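Local coordinates for nucleoside hydrolase, putative (Trypanosoma brucei, PDB 3FZ0), which belongs to the nucleoside hydrolase family and holds a calcium ion at a site rich in aspartates, at residues G87-G90 with F91-G95; I246-L249 with F250-L253; K342-N345 with E346-L349. The protein carries 2 engineered substitutions. One frame throughout, in Å; residues are numbered along the deposited sequence.

Interaction 1: G87-G90 with F91-G95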
loop_
_atom_site.group_PDB
_atom_site.type_symbol
_atom_site.label_atom_id
_atom_site.label_comp_id
_atom_site.label_asym_id
_atom_site.label_seq_id
_atom_site.Cartn_x
_atom_site.Cartn_y
_atom_site.Cartn_z
ATOM N N GLY B 87 27.661 -9.598 16.904
ATOM C CA GLY B 87 27.546 -10.807 17.741
ATOM C C GLY B 87 26.144 -11.093 18.309
ATOM O O GLY B 87 25.214 -10.297 18.157
ATOM N N SER B 88 25.984 -12.229 18.987
ATOM C CA SER B 88 24.657 -12.604 19.473
ATOM C C SER B 88 24.019 -11.608 20.461
ATOM O O SER B 88 22.795 -11.542 20.537
ATOM C CB SER B 88 24.643 -14.037 20.018
ATOM O OG SER B 88 25.348 -14.155 21.234
ATOM N N ASP B 89 24.838 -10.839 21.186
ATOM C CA ASP B 89 24.340 -9.848 22.140
ATOM C C ASP B 89 24.485 -8.424 21.610
ATOM O O ASP B 89 24.301 -7.463 22.349
ATOM C CB ASP B 89 25.005 -10.004 23.527
ATOM C CG ASP B 89 26.534 -9.652 23.546
ATOM O OD1 ASP B 89 27.140 -9.294 22.498
ATOM O OD2 ASP B 89 27.139 -9.747 24.648
ATOM N N GLY B 90 24.847 -8.304 20.330
ATOM C CA GLY B 90 25.171 -7.019 19.688
ATOM C C GLY B 90 26.302 -6.217 20.308
ATOM O O GLY B 90 26.385 -4.994 20.089
ATOM N N PHE B 91 27.181 -6.886 21.068
ATOM C CA PHE B 91 28.133 -6.194 21.946
ATOM C C PHE B 91 29.481 -6.936 22.092
ATOM O O PHE B 91 30.252 -6.717 23.052
ATOM C CB PHE B 91 27.488 -5.963 23.326
ATOM C CG PHE B 91 27.611 -4.539 23.839
ATOM C CD1 PHE B 91 27.046 -3.467 23.132
ATOM C CD2 PHE B 91 28.249 -4.277 25.046
ATOM C CE1 PHE B 91 27.151 -2.164 23.611
ATOM C CE2 PHE B 91 28.365 -2.973 25.524
ATOM C CZ PHE B 91 27.814 -1.913 24.807
ATOM N N GLY B 92 29.745 -7.826 21.135
ATOM C CA GLY B 92 30.980 -8.552 21.032
ATOM C C GLY B 92 30.997 -9.972 21.531
ATOM O O GLY B 92 31.993 -10.634 21.334
ATOM N N ASP B 93 29.913 -10.465 22.142
ATOM C CA ASP B 93 29.950 -11.715 22.950
ATOM C C ASP B 93 31.280 -11.823 23.705
ATOM O O ASP B 93 31.987 -12.824 23.623
ATOM C CB ASP B 93 29.648 -12.986 22.106
ATOM C CG ASP B 93 28.336 -12.868 21.281
ATOM O OD1 ASP B 93 27.286 -12.428 21.835
ATOM O OD2 ASP B 93 28.347 -13.216 20.069
ATOM N N ALA B 94 31.615 -10.773 24.443
ATOM C CA ALA B 94 32.995 -10.548 24.878
ATOM C C ALA B 94 33.321 -10.979 26.286
ATOM O O ALA B 94 34.486 -10.945 26.668
ATOM C CB ALA B 94 33.369 -9.076 24.702
ATOM N N GLY B 95 32.305 -11.379 27.049
ATOM C CA GLY B 95 32.455 -11.784 28.433
ATOM C C GLY B 95 32.743 -10.621 29.363
ATOM O O GLY B 95 33.392 -10.801 30.378
HETATM O O HOH W 1 29.599 -8.692 24.819
#
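Asp93 reaches back to the tight turn at Gly87-Gly90 and grips it with both carboxylate oxygens. Its OD2 takes the backbone N of Ser88 at 2.8 Å on the syn lone pair. Its OD1 receives two donors from opposite faces of the carboxylate plane. One is the hydroxyl OG of Ser88, 2.7 Å from OD1 of Asp93. The other is the backbone N of Asp89. The Ser88 hydroxyl can join in because it sits between its own backbone N and carbonyl carbon (chi1 71°).

Asp89 does the reverse. Its OD1 accepts from N of Phe91 at 2.8 Å and from N of Asp93 at 3.0 Å, again from opposite faces of the carboxylate. The second bond is the straighter, with an N-H...O angle of 160°. The two aspartate side chains run antiparallel, each toward the other's backbone, and OD1 of Asp89 lies 3.2 Å from OD1 of Asp93. The four N-H and O-H bonds to these two oxygens probably offset the repulsion.

This network of bonds is the tight part. CA of Gly87 lies 3.4 Å from OD2 of Asp93, and its phi and psi call for glycine. The looser side runs toward exposed Gly95. There a water joins OD2 of Asp89 to N of Ala94. The Phe91 ring leaves the turn and packs on Phe245 and Leu249 of helix 241-249. Gly87-Gly90 is a type I beta turn, closed by Gly90 N to Gly87 O, which the two aspartates tie to the following 91-95 in the long loop between strand 66-68 and helix 101-104.

Interaction 2: I246-L249 with F250-L253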
loop_
_atom_site.group_PDB
_atom_site.type_symbol
_atom_site.label_atom_id
_atom_site.label_comp_id
_atom_site.label_asym_id
_atom_site.label_seq_id
_atom_site.Cartn_x
_atom_site.Cartn_y
_atom_site.Cartn_z
ATOM N N ILE B 246 37.024 -1.425 23.340
ATOM C CA ILE B 246 36.704 -1.285 21.926
ATOM C C ILE B 246 37.160 -2.518 21.152
ATOM O O ILE B 246 36.394 -3.055 20.372
ATOM C CB ILE B 246 37.223 0.067 21.296
ATOM C CG1 ILE B 246 36.531 1.267 21.988
ATOM C CG2 ILE B 246 37.040 0.085 19.723
ATOM C CD1 ILE B 246 37.063 2.620 21.575
ATOM N N GLU B 247 38.361 -3.019 21.413
ATOM C CA GLU B 247 38.800 -4.258 20.742
ATOM C C GLU B 247 37.836 -5.427 20.973
ATOM O O GLU B 247 37.543 -6.178 20.033
ATOM C CB GLU B 247 40.249 -4.665 21.077
ATOM C CG GLU B 247 40.805 -5.708 20.145
ATOM C CD GLU B 247 42.198 -6.224 20.526
ATOM O OE1 GLU B 247 42.808 -6.897 19.685
ATOM O OE2 GLU B 247 42.698 -5.976 21.654
ATOM N N LYS B 248 37.346 -5.574 22.200
ATOM C CA LYS B 248 36.441 -6.670 22.530
ATOM C C LYS B 248 35.049 -6.469 21.925
ATOM O O LYS B 248 34.411 -7.419 21.472
ATOM C CB LYS B 248 36.338 -6.838 24.047
ATOM C CG LYS B 248 37.513 -7.564 24.716
ATOM C CD LYS B 248 37.295 -7.512 26.215
ATOM C CE LYS B 248 38.458 -8.010 26.992
ATOM N NZ LYS B 248 38.124 -7.899 28.428
ATOM N N LEU B 249 34.588 -5.219 21.930
ATOM C CA LEU B 249 33.282 -4.853 21.385
ATOM C C LEU B 249 33.139 -5.130 19.893
ATOM O O LEU B 249 32.076 -5.536 19.446
ATOM C CB LEU B 249 33.048 -3.381 21.631
ATOM C CG LEU B 249 31.730 -2.789 21.222
ATOM C CD1 LEU B 249 30.570 -3.289 22.108
ATOM C CD2 LEU B 249 31.895 -1.291 21.294
ATOM N N PHE B 250 34.226 -4.937 19.142
ATOM C CA PHE B 250 34.223 -5.016 17.678
ATOM C C PHE B 250 34.751 -6.353 17.150
ATOM O O PHE B 250 34.832 -6.548 15.944
ATOM C CB PHE B 250 35.049 -3.850 17.076
ATOM C CG PHE B 250 34.240 -2.623 16.756
ATOM C CD1 PHE B 250 33.481 -1.996 17.731
ATOM C CD2 PHE B 250 34.237 -2.108 15.455
ATOM C CE1 PHE B 250 32.726 -0.874 17.438
ATOM C CE2 PHE B 250 33.467 -0.985 15.126
ATOM C CZ PHE B 250 32.708 -0.354 16.137
ATOM N N GLN B 251 35.115 -7.270 18.045
ATOM C CA GLN B 251 35.812 -8.506 17.622
ATOM C C GLN B 251 35.006 -9.375 16.649
ATOM O O GLN B 251 35.568 -9.939 15.706
ATOM C CB GLN B 251 36.348 -9.331 18.813
ATOM C CG GLN B 251 35.293 -9.988 19.720
ATOM C CD GLN B 251 35.898 -10.674 20.946
ATOM O OE1 GLN B 251 35.652 -10.284 22.087
ATOM N NE2 GLN B 251 36.703 -11.698 20.708
ATOM N N ARG B 252 33.688 -9.454 16.853
ATOM C CA ARG B 252 32.828 -10.247 15.964
ATOM C C ARG B 252 32.661 -9.525 14.635
ATOM O O ARG B 252 32.959 -10.094 13.592
ATOM C CB ARG B 252 31.463 -10.550 16.617
ATOM C CG ARG B 252 31.556 -11.091 18.045
ATOM C CD ARG B 252 32.380 -12.392 18.108
ATOM N NE ARG B 252 32.791 -12.661 19.478
ATOM C CZ ARG B 252 33.259 -13.825 19.923
ATOM N NH1 ARG B 252 33.365 -14.863 19.106
ATOM N NH2 ARG B 252 33.612 -13.958 21.197
ATOM N N LEU B 253 32.213 -8.267 14.685
ATOM C CA LEU B 253 32.132 -7.422 13.501
ATOM C C LEU B 253 33.412 -7.542 12.683
ATOM O O LEU B 253 33.356 -7.781 11.471
ATOM C CB LEU B 253 31.909 -5.952 13.863
ATOM C CG LEU B 253 31.684 -5.076 12.625
ATOM C CD1 LEU B 253 30.379 -5.483 11.960
ATOM C CD2 LEU B 253 31.648 -3.576 12.924
HETATM O O HOH W 2 31.786 -7.748 17.743
#
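Leu249 and Phe250 are chain neighbours whose side chains lie at an angle to each other. The methyl CD2 of Leu249 meets the edge of the Phe250 ring in its plane, 4.0 Å from CD1 of that ring. Leu249 holds its CG opposite its own backbone N (chi1 -177°), which brings the branch alongside the ring. CB of Phe250 also rests 3.6 Å from O of Ile246.

That carbonyl carries the backbone bond of this turn. N of Phe250 donates to O of Ile246 at 3.1 Å, with an N-H...O angle of 144°. The next pair fails: N of Gln251 lies 3.3 Å from O of Glu247, at a poor angle. The regular helical bonding lapses here. A water bridges the next step, accepting from N of Arg252 at 2.7 Å and donating to O of Leu249.

On another side, CG of Gln251 lies against the carbonyl of Lys248, 3.2 Å from O of Lys248. Lys248 and Glu247 turn their side chains away. Their charged ends form salt bridges elsewhere, to Glu244 and Arg227.

The contact lies where helix 241-249 meets helix 251-257. Ile246, Leu249 and Phe250 pack on helix 17-27. Ile246 also touches helix 345-356, while Phe250 reaches Cys279 of strand 278-279 and meets the Phe86 ring edge-to-face.

Interaction 3: K342-N345 with E346-L349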
loop_
_atom_site.group_PDB
_atom_site.type_symbol
_atom_site.label_atom_id
_atom_site.label_comp_id
_atom_site.label_asym_id
_atom_site.label_seq_id
_atom_site.Cartn_x
_atom_site.Cartn_y
_atom_site.Cartn_z
ATOM N N LYS B 342 27.293 15.311 3.311
ATOM C CA LYS B 342 28.713 15.147 3.593
ATOM C C LYS B 342 29.141 15.564 5.005
ATOM O O LYS B 342 28.852 16.678 5.449
ATOM C CB LYS B 342 29.608 15.851 2.568
ATOM C CG LYS B 342 31.045 15.368 2.729
ATOM C CD LYS B 342 31.888 15.627 1.541
ATOM C CE LYS B 342 33.354 15.099 1.752
ATOM N NZ LYS B 342 33.464 13.596 1.698
ATOM N N VAL B 343 29.845 14.650 5.668
ATOM C CA VAL B 343 30.458 14.870 6.968
ATOM C C VAL B 343 31.977 14.889 6.861
ATOM O O VAL B 343 32.571 14.117 6.094
ATOM C CB VAL B 343 29.994 13.821 7.990
ATOM C CG1 VAL B 343 30.852 13.831 9.252
ATOM C CG2 VAL B 343 28.522 14.095 8.372
ATOM N N ASP B 344 32.595 15.782 7.641
ATOM C CA ASP B 344 34.052 15.979 7.668
ATOM C C ASP B 344 34.695 14.733 8.265
ATOM O O ASP B 344 34.604 14.517 9.471
ATOM C CB ASP B 344 34.362 17.202 8.517
ATOM C CG ASP B 344 35.811 17.617 8.457
ATOM O OD1 ASP B 344 36.725 16.757 8.394
ATOM O OD2 ASP B 344 36.052 18.843 8.499
ATOM N N ASN B 345 35.300 13.902 7.415
ATOM C CA ASN B 345 35.943 12.644 7.871
ATOM C C ASN B 345 37.076 12.878 8.885
ATOM O O ASN B 345 37.179 12.198 9.884
ATOM C CB ASN B 345 36.472 11.784 6.709
ATOM C CG ASN B 345 36.822 10.378 7.163
ATOM O OD1 ASN B 345 35.975 9.685 7.757
ATOM N ND2 ASN B 345 38.075 9.964 6.946
ATOM N N GLU B 346 37.901 13.869 8.591
ATOM C CA GLU B 346 38.984 14.293 9.453
ATOM C C GLU B 346 38.495 14.609 10.896
ATOM O O GLU B 346 39.079 14.116 11.856
ATOM C CB GLU B 346 39.690 15.476 8.794
ATOM C CG GLU B 346 41.072 15.796 9.341
ATOM C CD GLU B 346 42.013 16.377 8.250
ATOM O OE1 GLU B 346 41.679 16.267 7.025
ATOM O OE2 GLU B 346 43.106 16.918 8.622
ATOM N N MET B 347 37.398 15.375 11.031
ATOM C CA MET B 347 36.848 15.701 12.353
ATOM C C MET B 347 36.293 14.464 13.039
ATOM O O MET B 347 36.388 14.347 14.267
ATOM C CB MET B 347 35.748 16.746 12.271
ATOM C CG MET B 347 36.211 18.165 12.333
ATOM S SD MET B 347 34.829 19.325 12.458
ATOM C CE MET B 347 33.939 18.643 13.809
ATOM N N PHE B 348 35.709 13.561 12.245
ATOM C CA PHE B 348 35.237 12.274 12.740
ATOM C C PHE B 348 36.350 11.368 13.343
ATOM O O PHE B 348 36.213 10.862 14.450
ATOM C CB PHE B 348 34.497 11.535 11.631
ATOM C CG PHE B 348 33.976 10.182 12.039
ATOM C CD1 PHE B 348 33.059 10.063 13.077
ATOM C CD2 PHE B 348 34.392 9.033 11.370
ATOM C CE1 PHE B 348 32.541 8.821 13.441
ATOM C CE2 PHE B 348 33.904 7.764 11.730
ATOM C CZ PHE B 348 32.977 7.649 12.761
ATOM N N LEU B 349 37.455 11.201 12.613
ATOM C CA LEU B 349 38.566 10.414 13.084
ATOM C C LEU B 349 39.162 11.016 14.358
ATOM O O LEU B 349 39.511 10.286 15.289
ATOM C CB LEU B 349 39.632 10.266 12.001
ATOM C CG LEU B 349 39.246 9.617 10.665
ATOM C CD1 LEU B 349 40.506 9.400 9.798
ATOM C CD2 LEU B 349 38.505 8.312 10.870
#
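Asp344 is the N-cap of helix 345-356, and its carboxylate accepts from N of Met347. The chain arrives along strand 337-343 of the large mixed sheet. Val343, the last strand residue, packs its side chain on Val289 of helix 282-291.

At Asp344 the strand gives way to the helix. CG is turned opposite the backbone N (chi1 -172°), which carries the carboxylate forward over the first helical turn. OD1 of Asp344 lies 3.1 Å from N of Met347, with a fairly straight N-H...O angle of 158°. The donor stands well above the carboxylate plane, 63° out of it. The negative group faces the start of the helix, where it is probably favoured by the helix dipole. The Asp344 and Met347 side chains cross at about a right angle, with OD2 of Asp344 3.9 Å from CG of Met347. The main-chain O of Asp344 begins the regular helical bonding by accepting from N of Phe348 at 3.1 Å.

Asn345 follows in the helix itself. Its side chain crosses those of Phe348 and Leu349 at a slant. The Phe348 ring packs against Ala284, Val285 and Leu288 of helix 282-291. The backbone O of Asn345 takes N of Leu349 at 2.9 Å, and CG of Leu349 sits 3.4 Å from the same oxygen.

Overall arrangement
The three contacts follow one another along the chain. Interactions 1 and 2 are neighbours in space, with centres about 8 Å apart. They touch where Arg252 NE of the second probably bonds to Gly92 O of the first. This probably ties the loop holding 87-95 to the junction of helices 241-249 and 251-257. Interaction 3 lies apart, with its centre about 28 Å from interaction 1 and about 22 Å from interaction 2. It joins strand 337-343 of the central sheet to helix 345-356. That helix links the regions, since its later residues Ile355 and Val356 touch Ile246 of interaction 2.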